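Local coordinates for separin (Saccharomyces cerevisiae, PDB 5U1T), which cleaves the MCD1/SCC1 subunit of cohesin as a caspase-like cysteine protease, allowing chromosomes to separate at the onset of anaphase, at residues K171-A174 and L175-V179; P829-V832 and Y833-H837; T846-T849 and C850-N853. All coordinates share one frame; numbering follows the deposited sequence.

Overall arrangement
Near the N terminus, contact 1 forms the first turns of helix 172-185, its centre about 74 Å from the centre of the chain. Some 650 residues later, contact 2 opens helix 829-845, its centre about 14 Å from that point. Both lie within single helices and close no loop; contact 3 sits at the short connection from helix 829-845 into helix 849-863. The three follow in series, and none nests or crosses. Contacts 2 and 3, centres about 18 Å apart, occupy successive helices of a hairpin. Contacts 1 and 3, centres about 97 Å apart, lie on opposite sides of the chain's centre; contact 3 adjoins the C50 peptidase region through Glu-847 and Lys-1507.

Contact 1: residues K171-A174 and L175-V179; sequences KAHA and LTKIV
Both His-173 and Lys-177 carry CG anti to the backbone N (chi1 -175° and -170°), and these torsions send the two side chains out along one flank of the helix, one turn apart. The lysine continues fully extended, and its CD comes obliquely to the imidazole, 4.3 Å from NE2 of His-173. Its ammonium travels further, beyond this stretch of helix, to a salt bridge with an acidic side chain on the chain of another protein. Lys-171 reaches an acidic side chain of that other chain as well, so two lysines from the beginning of one helix take part in the protein-protein interface.

The backbone makes up the first two turns or so of helix 172-185, with Lys-171 at the N-cap position just before it. The carbonyl O of this cap residue accepts the amide N of Leu-175 at 3.0 Å, and the next bond, Thr-176 N to Ala-172 O, measures 2.9 Å. Lys-177 N to His-173 O is more bent, with an angle of 146° at the hydrogen; OG1 of Thr-176 adds a weak bond to the same oxygen, 3.5 Å from His-173 O. The methyl CG2 of Thr-176 lies beside the carbonyl of Ala-172, one turn back. Away from the lysines, Leu-175, Thr-176 and Val-179 turn their side chains to Tyr-200 of helix 190-203, while Ile-178 packs on Leu-137 and Gln-138 of helix 129-142.

Contact 2: residues P829-V832 and Y833-H837; sequences PIIV and YRCLH
Ile-830 and Arg-834, one helical turn apart, run alongside each other in a common direction. The isoleucine swings CG1 anti to its amide nitrogen (chi1 -173°), which carries CD1 forward to an oblique approach on the guanidinium, 4.1 Å from NE of Arg-834. The arginine chain is turned by its second torsion (chi2 -53°), and its CG lies beside the carbonyl of Ile-830. The polar end belongs to neighbouring structure: NE is hydrogen-bonded to Ser-874, and NH2 has a weak bond to Thr-873 and a long, weak ion pair with Asp-871.

Elsewhere on the helix Val-832 and Leu-836 make a like pair, with CG1 of the valine 4.0 Å from CD1 of the leucine. On another flank CG2 of Ile-831 meets SG of Cys-835 at 4.2 Å, next to helix 782-805. Tyr-833 directs its ring toward helix 849-863, where it meets Phe-863 with the planes at about 60°; CB of His-837 lies above one ring face, offset toward the rim.

These contacts belong to the opening turns of helix 829-845, a helix of the alpha-helical part of separase. Four backbone bonds, each spanning four residues, run from Tyr-833 N to Pro-829 O through to Leu-836 N to Val-832 O, the last of them 3.0 Å long. Apolar pairs spaced four residues apart thus lie on the flanks, while NE of Arg-834, bonded to Ser-874, joins this helix to helix 872-881.

Contact 3: residues T846-T849 and C850-N853; sequences TEQT and CLQN
A tight turn between two helices, a Schellman motif running straight into a new N-cap, brings Gln-848 against the start of helix 849-863. Glu-847, with positive phi (59°), leaves helix 829-845, and its carboxylate forms a salt bridge with Lys-1507. Gln-848 follows as the centre of an inverse gamma turn and occupies the N-cap position. Its carbonyl O accepts the amide N of Gln-852 at 3.1 Å. The side chains of Gln-848 and Leu-851 extend next to one another, and both touch Tyr-843 of the preceding helix, tying the two helices of the hairpin together. One residue on, Asn-853 N is hydrogen-bonded to Thr-849 O at 3.2 Å. The first torsion of Gln-852 (chi1 -170°) heads its chain back toward the start of the helix, and the extended remainder runs across Thr-849 at a slant. There the amide end passes over the backbone, NE2 of Gln-852 lying 3.5 Å from CA of Thr-849.

Contact 1: residues K171-A174 and L175-V179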
loop_
_atom_site.group_PDB
_atom_site.type_symbol
_atom_site.label_atom_id
_atom_site.label_comp_id
_atom_site.label_asym_id
_atom_site.label_seq_id
_atom_site.Cartn_x
_atom_site.Cartn_y
_atom_site.Cartn_z
ATOM N N LYS A 171 -43.704 46.531 -18.242
ATOM C CA LYS A 171 -44.798 46.901 -19.125
ATOM C C LYS A 171 -45.199 48.350 -18.882
ATOM O O LYS A 171 -46.001 48.647 -17.992
ATOM C CB LYS A 171 -45.990 45.971 -18.923
ATOM C CG LYS A 171 -45.705 44.509 -19.222
ATOM C CD LYS A 171 -45.673 44.229 -20.719
ATOM C CE LYS A 171 -45.694 42.735 -21.013
ATOM N NZ LYS A 171 -46.024 42.440 -22.443
ATOM N N ALA A 172 -44.645 49.243 -19.698
ATOM C CA ALA A 172 -44.809 50.681 -19.535
ATOM C C ALA A 172 -46.263 51.112 -19.598
ATOM O O ALA A 172 -46.849 51.455 -18.570
ATOM C CB ALA A 172 -44.002 51.417 -20.591
ATOM N N HIS A 173 -46.827 51.108 -20.808
ATOM C CA HIS A 173 -48.206 51.532 -21.038
ATOM C C HIS A 173 -49.157 51.011 -19.958
ATOM O O HIS A 173 -49.979 51.754 -19.449
ATOM C CB HIS A 173 -48.689 51.082 -22.420
ATOM C CG HIS A 173 -50.047 51.599 -22.762
ATOM N ND1 HIS A 173 -50.306 52.945 -22.933
ATOM C CD2 HIS A 173 -51.237 50.966 -22.908
ATOM C CE1 HIS A 173 -51.593 53.115 -23.189
ATOM N NE2 HIS A 173 -52.182 51.932 -23.175
ATOM N N ALA A 174 -49.009 49.746 -19.574
ATOM C CA ALA A 174 -49.841 49.164 -18.519
ATOM C C ALA A 174 -49.653 49.878 -17.183
ATOM O O ALA A 174 -50.611 50.439 -16.636
ATOM C CB ALA A 174 -49.551 47.702 -18.368
ATOM N N LEU A 175 -48.423 49.866 -16.672
ATOM C CA LEU A 175 -48.102 50.495 -15.389
ATOM C C LEU A 175 -48.502 51.982 -15.323
ATOM O O LEU A 175 -49.052 52.445 -14.320
ATOM C CB LEU A 175 -46.604 50.354 -15.088
ATOM C CG LEU A 175 -46.107 51.069 -13.828
ATOM C CD1 LEU A 175 -46.722 50.471 -12.585
ATOM C CD2 LEU A 175 -44.598 51.054 -13.726
ATOM N N THR A 176 -48.224 52.727 -16.388
ATOM C CA THR A 176 -48.449 54.162 -16.356
ATOM C C THR A 176 -49.940 54.438 -16.510
ATOM O O THR A 176 -50.466 55.413 -15.967
ATOM C CB THR A 176 -47.645 54.890 -17.453
ATOM O OG1 THR A 176 -48.285 54.706 -18.721
ATOM C CG2 THR A 176 -46.208 54.356 -17.533
ATOM N N LYS A 177 -50.625 53.557 -17.232
ATOM C CA LYS A 177 -52.077 53.634 -17.324
ATOM C C LYS A 177 -52.695 53.346 -15.960
ATOM O O LYS A 177 -53.681 53.971 -15.566
ATOM C CB LYS A 177 -52.610 52.654 -18.365
ATOM C CG LYS A 177 -54.052 52.840 -18.694
ATOM C CD LYS A 177 -54.560 51.767 -19.621
ATOM C CE LYS A 177 -56.006 52.060 -19.998
ATOM N NZ LYS A 177 -56.664 50.907 -20.662
ATOM N N ILE A 178 -52.110 52.386 -15.244
ATOM C CA ILE A 178 -52.554 52.036 -13.899
ATOM C C ILE A 178 -52.449 53.254 -12.980
ATOM O O ILE A 178 -53.324 53.486 -12.151
ATOM C CB ILE A 178 -51.739 50.832 -13.344
ATOM C CG1 ILE A 178 -52.394 49.518 -13.768
ATOM C CG2 ILE A 178 -51.645 50.870 -11.843
ATOM C CD1 ILE A 178 -53.829 49.365 -13.281
ATOM N N VAL A 179 -51.399 54.050 -13.172
ATOM C CA VAL A 179 -51.170 55.264 -12.391
ATOM C C VAL A 179 -52.234 56.349 -12.623
ATOM O O VAL A 179 -52.719 56.977 -11.678
ATOM C CB VAL A 179 -49.781 55.852 -12.702
ATOM C CG1 VAL A 179 -49.576 57.183 -11.990
ATOM C CG2 VAL A 179 -48.707 54.871 -12.304
#

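Contact 2: residues P829-V832 and Y833-H837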
loop_
_atom_site.group_PDB
_atom_site.type_symbol
_atom_site.label_atom_id
_atom_site.label_comp_id
_atom_site.label_asym_id
_atom_site.label_seq_id
_atom_site.Cartn_x
_atom_site.Cartn_y
_atom_site.Cartn_z
ATOM N N PRO A 829 -9.370 -9.529 -4.470
ATOM C CA PRO A 829 -8.949 -10.567 -5.419
ATOM C C PRO A 829 -7.548 -10.370 -6.003
ATOM O O PRO A 829 -6.794 -11.336 -6.119
ATOM C CB PRO A 829 -10.012 -10.480 -6.518
ATOM C CG PRO A 829 -11.219 -10.014 -5.795
ATOM C CD PRO A 829 -10.696 -8.992 -4.811
ATOM N N ILE A 830 -7.168 -9.153 -6.334
ATOM C CA ILE A 830 -5.844 -8.940 -6.873
ATOM C C ILE A 830 -4.774 -9.207 -5.856
ATOM O O ILE A 830 -3.676 -9.550 -6.191
ATOM C CB ILE A 830 -5.674 -7.523 -7.400
ATOM C CG1 ILE A 830 -4.352 -7.380 -8.113
ATOM C CG2 ILE A 830 -5.693 -6.540 -6.268
ATOM C CD1 ILE A 830 -4.330 -8.052 -9.446
ATOM N N ILE A 831 -5.096 -9.038 -4.599
ATOM C CA ILE A 831 -4.113 -9.306 -3.563
ATOM C C ILE A 831 -4.075 -10.796 -3.255
ATOM O O ILE A 831 -3.010 -11.383 -3.148
ATOM C CB ILE A 831 -4.399 -8.519 -2.281
ATOM C CG1 ILE A 831 -4.398 -7.017 -2.569
ATOM C CG2 ILE A 831 -3.337 -8.822 -1.240
ATOM C CD1 ILE A 831 -3.042 -6.457 -2.975
ATOM N N VAL A 832 -5.248 -11.400 -3.131
ATOM C CA VAL A 832 -5.352 -12.828 -2.913
ATOM C C VAL A 832 -4.682 -13.592 -4.052
ATOM O O VAL A 832 -3.898 -14.514 -3.805
ATOM C CB VAL A 832 -6.821 -13.250 -2.759
ATOM C CG1 VAL A 832 -6.960 -14.755 -2.723
ATOM C CG2 VAL A 832 -7.389 -12.645 -1.494
ATOM N N TYR A 833 -4.954 -13.203 -5.295
ATOM C CA TYR A 833 -4.318 -13.873 -6.421
ATOM C C TYR A 833 -2.797 -13.756 -6.357
ATOM O O TYR A 833 -2.105 -14.766 -6.378
ATOM C CB TYR A 833 -4.786 -13.338 -7.779
ATOM C CG TYR A 833 -3.980 -14.011 -8.868
ATOM C CD1 TYR A 833 -4.121 -15.379 -9.097
ATOM C CD2 TYR A 833 -3.010 -13.318 -9.593
ATOM C CE1 TYR A 833 -3.361 -16.028 -10.034
ATOM C CE2 TYR A 833 -2.237 -13.967 -10.535
ATOM C CZ TYR A 833 -2.419 -15.324 -10.751
ATOM O OH TYR A 833 -1.665 -16.000 -11.688
ATOM N N ARG A 834 -2.283 -12.533 -6.295
ATOM C CA ARG A 834 -0.847 -12.312 -6.317
ATOM C C ARG A 834 -0.134 -13.075 -5.215
ATOM O O ARG A 834 0.964 -13.615 -5.440
ATOM C CB ARG A 834 -0.509 -10.828 -6.195
ATOM C CG ARG A 834 -0.817 -10.008 -7.403
ATOM C CD ARG A 834 -0.204 -10.589 -8.650
ATOM N NE ARG A 834 -0.600 -9.809 -9.812
ATOM C CZ ARG A 834 0.089 -8.774 -10.289
ATOM N NH1 ARG A 834 1.224 -8.413 -9.711
ATOM N NH2 ARG A 834 -0.352 -8.105 -11.354
ATOM N N CYS A 835 -0.744 -13.139 -4.037
ATOM C CA CYS A 835 -0.120 -13.849 -2.934
ATOM C C CYS A 835 -0.101 -15.352 -3.197
ATOM O O CYS A 835 0.887 -16.025 -2.921
ATOM C CB CYS A 835 -0.836 -13.568 -1.622
ATOM S SG CYS A 835 -0.513 -11.955 -0.932
ATOM N N LEU A 836 -1.199 -15.876 -3.728
ATOM C CA LEU A 836 -1.249 -17.292 -4.049
ATOM C C LEU A 836 -0.266 -17.651 -5.170
ATOM O O LEU A 836 0.257 -18.767 -5.194
ATOM C CB LEU A 836 -2.665 -17.709 -4.438
ATOM C CG LEU A 836 -3.630 -17.830 -3.255
ATOM C CD1 LEU A 836 -5.048 -18.136 -3.738
ATOM C CD2 LEU A 836 -3.130 -18.880 -2.277
ATOM N N HIS A 837 -0.027 -16.713 -6.087
ATOM C CA HIS A 837 0.906 -16.923 -7.181
ATOM C C HIS A 837 2.306 -16.995 -6.632
ATOM O O HIS A 837 3.095 -17.829 -7.059
ATOM C CB HIS A 837 0.806 -15.802 -8.213
ATOM C CG HIS A 837 1.926 -15.781 -9.220
ATOM N ND1 HIS A 837 2.016 -16.682 -10.261
ATOM C CD2 HIS A 837 2.973 -14.935 -9.367
ATOM C CE1 HIS A 837 3.075 -16.397 -10.994
ATOM N NE2 HIS A 837 3.669 -15.336 -10.476
#

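Contact 3: residues T846-T849 and C850-N853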
loop_
_atom_site.group_PDB
_atom_site.type_symbol
_atom_site.label_atom_id
_atom_site.label_comp_id
_atom_site.label_asym_id
_atom_site.label_seq_id
_atom_site.Cartn_x
_atom_site.Cartn_y
_atom_site.Cartn_z
ATOM N N THR A 846 10.807 -24.822 -2.589
ATOM C CA THR A 846 11.064 -25.687 -1.442
ATOM C C THR A 846 10.556 -27.107 -1.704
ATOM O O THR A 846 10.638 -27.985 -0.842
ATOM C CB THR A 846 10.419 -25.144 -0.165
ATOM O OG1 THR A 846 9.048 -24.849 -0.429
ATOM C CG2 THR A 846 11.119 -23.890 0.284
ATOM N N GLU A 847 10.014 -27.307 -2.898
ATOM C CA GLU A 847 9.613 -28.624 -3.352
ATOM C C GLU A 847 8.585 -29.275 -2.459
ATOM O O GLU A 847 8.517 -30.490 -2.388
ATOM C CB GLU A 847 10.829 -29.540 -3.468
ATOM C CG GLU A 847 11.766 -29.179 -4.605
ATOM C CD GLU A 847 13.049 -30.018 -4.612
ATOM O OE1 GLU A 847 13.957 -29.730 -5.434
ATOM O OE2 GLU A 847 13.153 -30.963 -3.794
ATOM N N GLN A 848 7.782 -28.474 -1.777
ATOM C CA GLN A 848 6.705 -29.033 -0.981
ATOM C C GLN A 848 5.558 -29.340 -1.915
ATOM O O GLN A 848 4.587 -28.598 -1.978
ATOM C CB GLN A 848 6.289 -28.070 0.113
ATOM C CG GLN A 848 7.468 -27.343 0.690
ATOM C CD GLN A 848 7.107 -26.507 1.882
ATOM O OE1 GLN A 848 7.612 -25.396 2.054
ATOM N NE2 GLN A 848 6.235 -27.038 2.732
ATOM N N THR A 849 5.670 -30.444 -2.641
ATOM C CA THR A 849 4.864 -30.627 -3.828
ATOM C C THR A 849 3.351 -30.704 -3.569
ATOM O O THR A 849 2.564 -30.445 -4.472
ATOM C CB THR A 849 5.332 -31.882 -4.617
ATOM O OG1 THR A 849 4.692 -33.060 -4.119
ATOM C CG2 THR A 849 6.845 -32.035 -4.544
ATOM N N CYS A 850 2.926 -31.003 -2.348
ATOM C CA CYS A 850 1.487 -31.066 -2.066
ATOM C C CYS A 850 0.847 -29.667 -1.987
ATOM O O CYS A 850 -0.169 -29.397 -2.630
ATOM C CB CYS A 850 1.240 -31.849 -0.768
ATOM S SG CYS A 850 -0.504 -31.863 -0.151
ATOM N N LEU A 851 1.441 -28.788 -1.180
ATOM C CA LEU A 851 1.010 -27.403 -1.085
ATOM C C LEU A 851 1.119 -26.726 -2.440
ATOM O O LEU A 851 0.302 -25.875 -2.803
ATOM C CB LEU A 851 1.837 -26.646 -0.053
ATOM C CG LEU A 851 1.417 -26.929 1.391
ATOM C CD1 LEU A 851 2.355 -26.260 2.383
ATOM C CD2 LEU A 851 -0.024 -26.492 1.610
ATOM N N GLN A 852 2.135 -27.122 -3.188
ATOM C CA GLN A 852 2.336 -26.656 -4.554
ATOM C C GLN A 852 1.110 -26.906 -5.457
ATOM O O GLN A 852 0.694 -26.036 -6.227
ATOM C CB GLN A 852 3.571 -27.347 -5.115
ATOM C CG GLN A 852 4.047 -26.824 -6.406
ATOM C CD GLN A 852 5.175 -27.669 -6.952
ATOM O OE1 GLN A 852 5.319 -27.814 -8.172
ATOM N NE2 GLN A 852 5.995 -28.225 -6.053
ATOM N N ASN A 853 0.544 -28.107 -5.354
ATOM C CA ASN A 853 -0.691 -28.448 -6.057
ATOM C C ASN A 853 -1.885 -27.677 -5.543
ATOM O O ASN A 853 -2.675 -27.162 -6.321
ATOM C CB ASN A 853 -0.983 -29.941 -5.933
ATOM C CG ASN A 853 0.050 -30.777 -6.623
ATOM O OD1 ASN A 853 0.649 -30.345 -7.621
ATOM N ND2 ASN A 853 0.293 -31.981 -6.091
#